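Local coordinates for protein cytochrome C (Marichromatium purpuratum 984, PDB 5LO9) that probably catalyses the oxidation of thiosulfate to tetrathionate, or the reverse reduction, and passes electrons through a chain of covalently bound c-type hemes, at residues A[265-270]-A[350-355]; A[437-442]-A[465-470]. All blocks are in the same frame, centred on the assembly; numbering follows the deposited sequence.

Contact 1 (A[265-270]-A[350-355]). With HEC (heme c), chain F.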
loop_
_atom_site.group_PDB
_atom_site.type_symbol
_atom_site.label_atom_id
_atom_site.label_comp_id
_atom_site.label_asym_id
_atom_site.label_seq_id
_atom_site.Cartn_x
_atom_site.Cartn_y
_atom_site.Cartn_z
ATOM N N ALA A 265 -5.143 12.071 9.045
ATOM C CA ALA A 265 -5.432 13.425 8.599
ATOM C C ALA A 265 -4.913 14.451 9.584
ATOM O O ALA A 265 -4.485 15.536 9.180
ATOM C CB ALA A 265 -6.923 13.645 8.417
ATOM N N ARG A 266 -4.921 14.138 10.871
ATOM C CA ARG A 266 -4.413 15.139 11.800
ATOM C C ARG A 266 -2.885 15.128 11.883
ATOM O O ARG A 266 -2.274 16.192 12.039
ATOM C CB ARG A 266 -5.107 14.939 13.161
ATOM C CG ARG A 266 -4.280 14.715 14.390
ATOM C CD ARG A 266 -4.978 15.291 15.652
ATOM N NE ARG A 266 -4.032 16.200 16.313
ATOM C CZ ARG A 266 -4.286 17.453 16.679
ATOM N NH1 ARG A 266 -5.496 17.963 16.462
ATOM N NH2 ARG A 266 -3.317 18.197 17.259
ATOM N N LEU A 267 -2.239 13.982 11.693
ATOM C CA LEU A 267 -0.790 13.989 11.626
ATOM C C LEU A 267 -0.306 14.713 10.381
ATOM O O LEU A 267 0.762 15.326 10.389
ATOM C CB LEU A 267 -0.273 12.575 11.612
ATOM C CG LEU A 267 -0.510 11.679 12.817
ATOM C CD1 LEU A 267 0.203 10.334 12.588
ATOM C CD2 LEU A 267 0.007 12.344 14.045
ATOM N N PHE A 268 -1.059 14.601 9.290
ATOM C CA PHE A 268 -0.708 15.295 8.061
ATOM C C PHE A 268 -0.738 16.811 8.254
ATOM O O PHE A 268 0.131 17.537 7.749
ATOM C CB PHE A 268 -1.686 14.873 6.963
ATOM C CG PHE A 268 -1.171 15.055 5.566
ATOM C CD1 PHE A 268 -0.475 14.039 4.942
ATOM C CD2 PHE A 268 -1.410 16.231 4.873
ATOM C CE1 PHE A 268 -0.011 14.176 3.635
ATOM C CE2 PHE A 268 -0.959 16.378 3.574
ATOM C CZ PHE A 268 -0.245 15.338 2.951
ATOM N N ARG A 269 -1.751 17.297 8.972
ATOM C CA ARG A 269 -2.003 18.714 9.179
ATOM C C ARG A 269 -1.232 19.288 10.375
ATOM O O ARG A 269 -0.885 20.479 10.385
ATOM C CB ARG A 269 -3.517 18.905 9.369
ATOM C CG ARG A 269 -4.006 20.311 9.622
ATOM C CD ARG A 269 -3.856 21.195 8.408
ATOM N NE ARG A 269 -2.573 21.889 8.373
ATOM C CZ ARG A 269 -2.234 22.831 7.499
ATOM N NH1 ARG A 269 -3.076 23.234 6.550
ATOM N NH2 ARG A 269 -1.028 23.362 7.577
ATOM N N HIS A 270 -0.963 18.486 11.397
ATOM C CA HIS A 270 -0.333 18.989 12.611
ATOM C C HIS A 270 0.926 18.202 12.916
ATOM O O HIS A 270 1.215 17.895 14.064
ATOM C CB HIS A 270 -1.309 18.950 13.778
ATOM C CG HIS A 270 -2.579 19.716 13.522
ATOM N ND1 HIS A 270 -2.686 21.076 13.730
ATOM C CD2 HIS A 270 -3.783 19.316 13.048
ATOM C CE1 HIS A 270 -3.908 21.472 13.426
ATOM N NE2 HIS A 270 -4.593 20.427 13.001
ATOM N N GLY A 350 4.869 1.456 12.862
ATOM C CA GLY A 350 4.229 2.183 13.947
ATOM C C GLY A 350 2.932 2.871 13.580
ATOM O O GLY A 350 2.491 2.924 12.432
ATOM N N LEU A 351 2.351 3.500 14.588
ATOM C CA LEU A 351 1.027 4.075 14.406
ATOM C C LEU A 351 1.052 5.285 13.463
ATOM O O LEU A 351 0.042 5.567 12.807
ATOM C CB LEU A 351 0.416 4.450 15.758
ATOM C CG LEU A 351 -1.103 4.546 15.716
ATOM C CD1 LEU A 351 -1.661 3.163 15.465
ATOM C CD2 LEU A 351 -1.667 5.122 16.979
ATOM N N VAL A 352 2.152 6.043 13.431
ATOM C CA VAL A 352 2.220 7.236 12.580
ATOM C C VAL A 352 2.156 6.841 11.104
ATOM O O VAL A 352 1.298 7.312 10.346
ATOM C CB VAL A 352 3.501 8.036 12.890
ATOM C CG1 VAL A 352 3.834 9.001 11.772
ATOM C CG2 VAL A 352 3.392 8.789 14.201
ATOM N N LEU A 353 3.058 5.965 10.674
ATOM C CA LEU A 353 3.035 5.503 9.293
ATOM C C LEU A 353 1.722 4.778 8.993
ATOM O O LEU A 353 1.216 4.821 7.859
ATOM C CB LEU A 353 4.226 4.571 9.024
ATOM C CG LEU A 353 5.476 5.040 8.269
ATOM C CD1 LEU A 353 5.127 5.364 6.856
ATOM C CD2 LEU A 353 6.078 6.234 8.940
ATOM N N ASP A 354 1.183 4.052 9.982
ATOM C CA ASP A 354 -0.066 3.354 9.730
ATOM C C ASP A 354 -1.207 4.340 9.531
ATOM O O ASP A 354 -2.034 4.176 8.632
ATOM C CB ASP A 354 -0.356 2.366 10.857
ATOM C CG ASP A 354 0.614 1.119 10.840
ATOM O OD1 ASP A 354 1.509 0.990 9.905
ATOM O OD2 ASP A 354 0.484 0.304 11.803
ATOM N N ALA A 355 -1.267 5.380 10.349
ATOM C CA ALA A 355 -2.314 6.374 10.154
ATOM C C ALA A 355 -2.091 7.138 8.848
ATOM O O ALA A 355 -3.016 7.297 8.045
ATOM C CB ALA A 355 -2.376 7.316 11.361
HETATM FE FE HEC F . 3.311 30.630 0.575
HETATM C CHA HEC F . 3.254 27.341 1.744
HETATM C CHB HEC F . 6.236 30.004 -1.231
HETATM C CHC HEC F . 3.063 33.770 -0.862
HETATM C CHD HEC F . 0.750 31.487 2.851
HETATM N NA HEC F . 4.542 28.968 0.312
HETATM C C1A HEC F . 4.367 27.760 0.869
HETATM C C2A HEC F . 5.452 26.814 0.491
HETATM C C3A HEC F . 6.310 27.586 -0.389
HETATM C C4A HEC F . 5.654 28.921 -0.423
HETATM C CMA HEC F . 7.549 27.095 -1.072
HETATM C CAA HEC F . 5.663 25.380 0.853
HETATM C CBA HEC F . 7.045 25.259 1.503
HETATM C CGA HEC F . 7.009 24.871 2.956
HETATM O O1A HEC F . 5.908 24.659 3.486
HETATM O O2A HEC F . 8.106 24.796 3.549
HETATM N NB HEC F . 4.447 31.683 -0.803
HETATM C C1B HEC F . 5.562 31.287 -1.402
HETATM C C2B HEC F . 6.106 32.300 -2.335
HETATM C C3B HEC F . 5.163 33.409 -2.234
HETATM C C4B HEC F . 4.163 32.900 -1.266
HETATM C CMB HEC F . 7.339 32.205 -3.157
HETATM C CAB HEC F . 5.170 34.728 -2.960
HETATM C CBB HEC F . 5.094 34.418 -4.436
HETATM N NC HEC F . 2.136 32.324 0.932
HETATM C C1C HEC F . 2.185 33.466 0.261
HETATM C C2C HEC F . 1.271 34.498 0.776
HETATM C C3C HEC F . 0.586 33.841 1.872
HETATM C C4C HEC F . 1.220 32.496 1.889
HETATM C CMC HEC F . 1.123 35.895 0.272
HETATM C CAC HEC F . -0.450 34.350 2.842
HETATM C CBC HEC F . -1.675 34.982 2.272
HETATM N ND HEC F . 2.199 29.596 2.007
HETATM C C1D HEC F . 1.230 30.093 2.790
HETATM C C2D HEC F . 0.640 29.042 3.661
HETATM C C3D HEC F . 1.366 27.831 3.320
HETATM C C4D HEC F . 2.303 28.286 2.284
HETATM C CMD HEC F . -0.453 29.153 4.661
HETATM C CAD HEC F . 1.171 26.484 3.923
HETATM C CBD HEC F . -0.099 25.914 3.298
HETATM C CGD HEC F . -0.954 25.159 4.309
HETATM O O1D HEC F . -0.650 25.085 5.512
HETATM O O2D HEC F . -1.996 24.634 3.906
#
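Leu267 meets Val352 and Ala355 where helix 256-269 packs on the N-terminal part of helix 351-363. One helix precedes the heme attachment residues Cys287, Cys290 and His291 and the other follows them, consistent with the terminal-helix pairing of the cytochrome c fold.

The packing across the two segments is apolar and runs through one methyl, Leu267 CD1. It lies 3.7 Å from Val352 CA and 3.9 Å from Val352 CG2, with Val352 CG1 close to the same distance, and so rests against both branches of the valine. Leu267 reaches this far because its CD1 is anti to CA (chi2 -176°), which extends the side chain toward the second helix. Ala355 CB, one turn further on, approaches Leu267 CD1 at 4.2 Å. Leu356 and Met260 continue the apolar interface, while Asp354 forms a salt bridge with Arg319 of the second subunit.

Charged bonding lies at the end of helix 256-269, where Arg269 grips a propionate of the heme ligated by His406 and Met450. Gln285 also bonds this heme. Bends at chi2 and chi3 turn the guanidinium end-on to the carboxylate. Arg269 NH1 reaches O2D at 3.2 Å and O1D weakly; O1D lies in the guanidinium plane, 2.7 Å from Arg269 NH2, with an N-H...O angle of 162°.

Contact 2 (A[437-442]-A[465-470])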
loop_
_atom_site.group_PDB
_atom_site.type_symbol
_atom_site.label_atom_id
_atom_site.label_comp_id
_atom_site.label_asym_id
_atom_site.label_seq_id
_atom_site.Cartn_x
_atom_site.Cartn_y
_atom_site.Cartn_z
ATOM N N HIS A 437 14.099 22.110 -2.049
ATOM C CA HIS A 437 15.295 22.943 -2.174
ATOM C C HIS A 437 15.736 23.095 -3.629
ATOM O O HIS A 437 16.595 23.929 -3.909
ATOM C CB HIS A 437 16.458 22.383 -1.308
ATOM C CG HIS A 437 17.409 21.486 -2.048
ATOM N ND1 HIS A 437 17.211 20.127 -2.163
ATOM C CD2 HIS A 437 18.550 21.757 -2.737
ATOM C CE1 HIS A 437 18.190 19.598 -2.883
ATOM N NE2 HIS A 437 19.015 20.563 -3.244
ATOM N N ARG A 438 15.189 22.323 -4.558
ATOM C CA ARG A 438 15.543 22.480 -5.968
ATOM C C ARG A 438 14.769 23.632 -6.579
ATOM O O ARG A 438 13.613 23.891 -6.220
ATOM C CB ARG A 438 15.234 21.226 -6.798
ATOM C CG ARG A 438 16.202 20.092 -6.627
ATOM C CD ARG A 438 15.800 18.903 -7.416
ATOM N NE ARG A 438 15.753 19.107 -8.875
ATOM C CZ ARG A 438 16.639 18.621 -9.751
ATOM N NH1 ARG A 438 17.682 17.901 -9.339
ATOM N NH2 ARG A 438 16.487 18.851 -11.056
ATOM N N VAL A 439 15.409 24.298 -7.539
ATOM C CA VAL A 439 14.830 25.495 -8.127
ATOM C C VAL A 439 13.666 25.129 -9.028
ATOM O O VAL A 439 12.604 25.754 -8.961
ATOM C CB VAL A 439 15.906 26.297 -8.881
ATOM C CG1 VAL A 439 15.297 27.463 -9.580
ATOM C CG2 VAL A 439 16.932 26.831 -7.915
ATOM N N ASP A 440 13.822 24.078 -9.842
ATOM C CA ASP A 440 12.743 23.654 -10.743
ATOM C C ASP A 440 11.538 23.145 -9.974
ATOM O O ASP A 440 10.397 23.474 -10.318
ATOM C CB ASP A 440 13.208 22.577 -11.743
ATOM C CG ASP A 440 13.834 21.331 -11.079
ATOM O OD1 ASP A 440 14.079 20.343 -11.819
ATOM O OD2 ASP A 440 14.159 21.349 -9.865
ATOM N N THR A 441 11.768 22.373 -8.918
ATOM C CA THR A 441 10.645 21.852 -8.163
ATOM C C THR A 441 9.897 22.963 -7.438
ATOM O O THR A 441 8.668 23.033 -7.505
ATOM C CB THR A 441 11.134 20.801 -7.194
ATOM O OG1 THR A 441 11.709 19.736 -7.940
ATOM C CG2 THR A 441 10.002 20.284 -6.401
ATOM N N ALA A 442 10.618 23.841 -6.738
ATOM C CA ALA A 442 9.947 24.921 -6.028
ATOM C C ALA A 442 9.326 25.910 -6.999
ATOM O O ALA A 442 8.274 26.497 -6.714
ATOM C CB ALA A 442 10.913 25.626 -5.099
ATOM N N ASP A 465 12.503 32.917 -10.830
ATOM C CA ASP A 465 13.368 33.848 -10.112
ATOM C C ASP A 465 13.113 33.781 -8.602
ATOM O O ASP A 465 14.066 33.777 -7.813
ATOM C CB ASP A 465 13.200 35.266 -10.670
ATOM C CG ASP A 465 13.647 35.370 -12.155
ATOM O OD1 ASP A 465 14.448 34.522 -12.619
ATOM O OD2 ASP A 465 13.199 36.297 -12.879
ATOM N N VAL A 466 11.843 33.718 -8.164
ATOM C CA VAL A 466 11.598 33.679 -6.718
ATOM C C VAL A 466 12.103 32.374 -6.134
ATOM O O VAL A 466 12.547 32.327 -4.977
ATOM C CB VAL A 466 10.125 33.860 -6.338
ATOM C CG1 VAL A 466 10.072 34.293 -4.875
ATOM C CG2 VAL A 466 9.491 34.890 -7.132
ATOM N N ALA A 467 11.964 31.283 -6.889
ATOM C CA ALA A 467 12.419 29.989 -6.406
ATOM C C ALA A 467 13.922 29.988 -6.201
ATOM O O ALA A 467 14.422 29.494 -5.179
ATOM C CB ALA A 467 12.004 28.896 -7.382
ATOM N N ALA A 468 14.661 30.565 -7.152
ATOM C CA ALA A 468 16.105 30.671 -6.994
ATOM C C ALA A 468 16.492 31.597 -5.835
ATOM O O ALA A 468 17.481 31.330 -5.144
ATOM C CB ALA A 468 16.730 31.112 -8.301
ATOM N N TYR A 469 15.735 32.677 -5.586
ATOM C CA TYR A 469 16.046 33.505 -4.420
ATOM C C TYR A 469 15.872 32.716 -3.123
ATOM O O TYR A 469 16.769 32.683 -2.280
ATOM C CB TYR A 469 15.176 34.764 -4.399
ATOM C CG TYR A 469 15.225 35.566 -3.094
ATOM C CD1 TYR A 469 16.335 36.292 -2.736
ATOM C CD2 TYR A 469 14.160 35.608 -2.242
ATOM C CE1 TYR A 469 16.390 37.046 -1.543
ATOM C CE2 TYR A 469 14.211 36.362 -1.041
ATOM C CZ TYR A 469 15.332 37.070 -0.717
ATOM O OH TYR A 469 15.378 37.802 0.446
ATOM N N ILE A 470 14.721 32.075 -2.948
ATOM C CA ILE A 470 14.425 31.313 -1.728
ATOM C C ILE A 470 15.483 30.245 -1.481
ATOM O O ILE A 470 16.018 30.102 -0.374
ATOM C CB ILE A 470 13.037 30.662 -1.855
ATOM C CG1 ILE A 470 11.953 31.649 -1.507
ATOM C CG2 ILE A 470 12.916 29.406 -0.970
ATOM C CD1 ILE A 470 10.544 31.195 -2.009
#
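The backbones come together at Val439 and Ala467, whose CA atoms are 5.4 Å apart, a spacing consistent with the small residues Ala442, Ala467 and Ala468 at the interface of helices 439-449 and 460-470. Both segments belong to the cytochrome c domain of the cbb3-type subunit III family, and this pairing sets helix 460-470 against helix 439-449, which runs up to the axial ligand Met450.

Ala467 CB points at the facing helix and sits 3.6 Å from Val439 O and 4.0 Å from Ala442 C, so a single methyl packs directly on main-chain atoms one turn apart. Ala442 CB returns the approach, methyl to methyl, at 4.1 Å from Ala467 CB. Val439 uses both branches alongside Ala468. CG1, anti to the backbone N (chi1 175°), lies 4.1 Å from Ala468 CB, and CG2 lies 4.0 Å from Ala468 CA. The four touching residues are buried and wholly apolar in their side chains. Trp464 and Ala443 extend this packing, and on another side of helix 460-470 Val466 and Ile470 touch a heme and Tyr398 of helix 391-401.

At the start of helix 439-449, Arg438 and Asp440 form a local, side-on salt bridge. Two separate bonds fix the carboxylate against the guanidinium: Arg438 NH2 donates to Asp440 OD1 at 173°, in the guanidinium plane, and Arg438 NE meets the syn lone pair of Asp440 OD2 at 2.9 Å.

Overall arrangement
Both segments of contact 1 precede those of contact 2 along the chain, and the two share no helix: 256-269 and 351-363 form the first, 439-449 and 460-470 the second. Their centres are 28 Å apart and their nearest atoms about 15 Å, so they do not touch. The hemes relate them instead. Arg269 of contact 1 lines the same heme pocket as Val466 and Ile470 of contact 2, whereas Phe268 and Thr441 share the pocket of another heme. Each helix pair therefore contributes to the surroundings of both cofactors, consistent with two cytochrome c units set close enough for electrons to pass between their hemes.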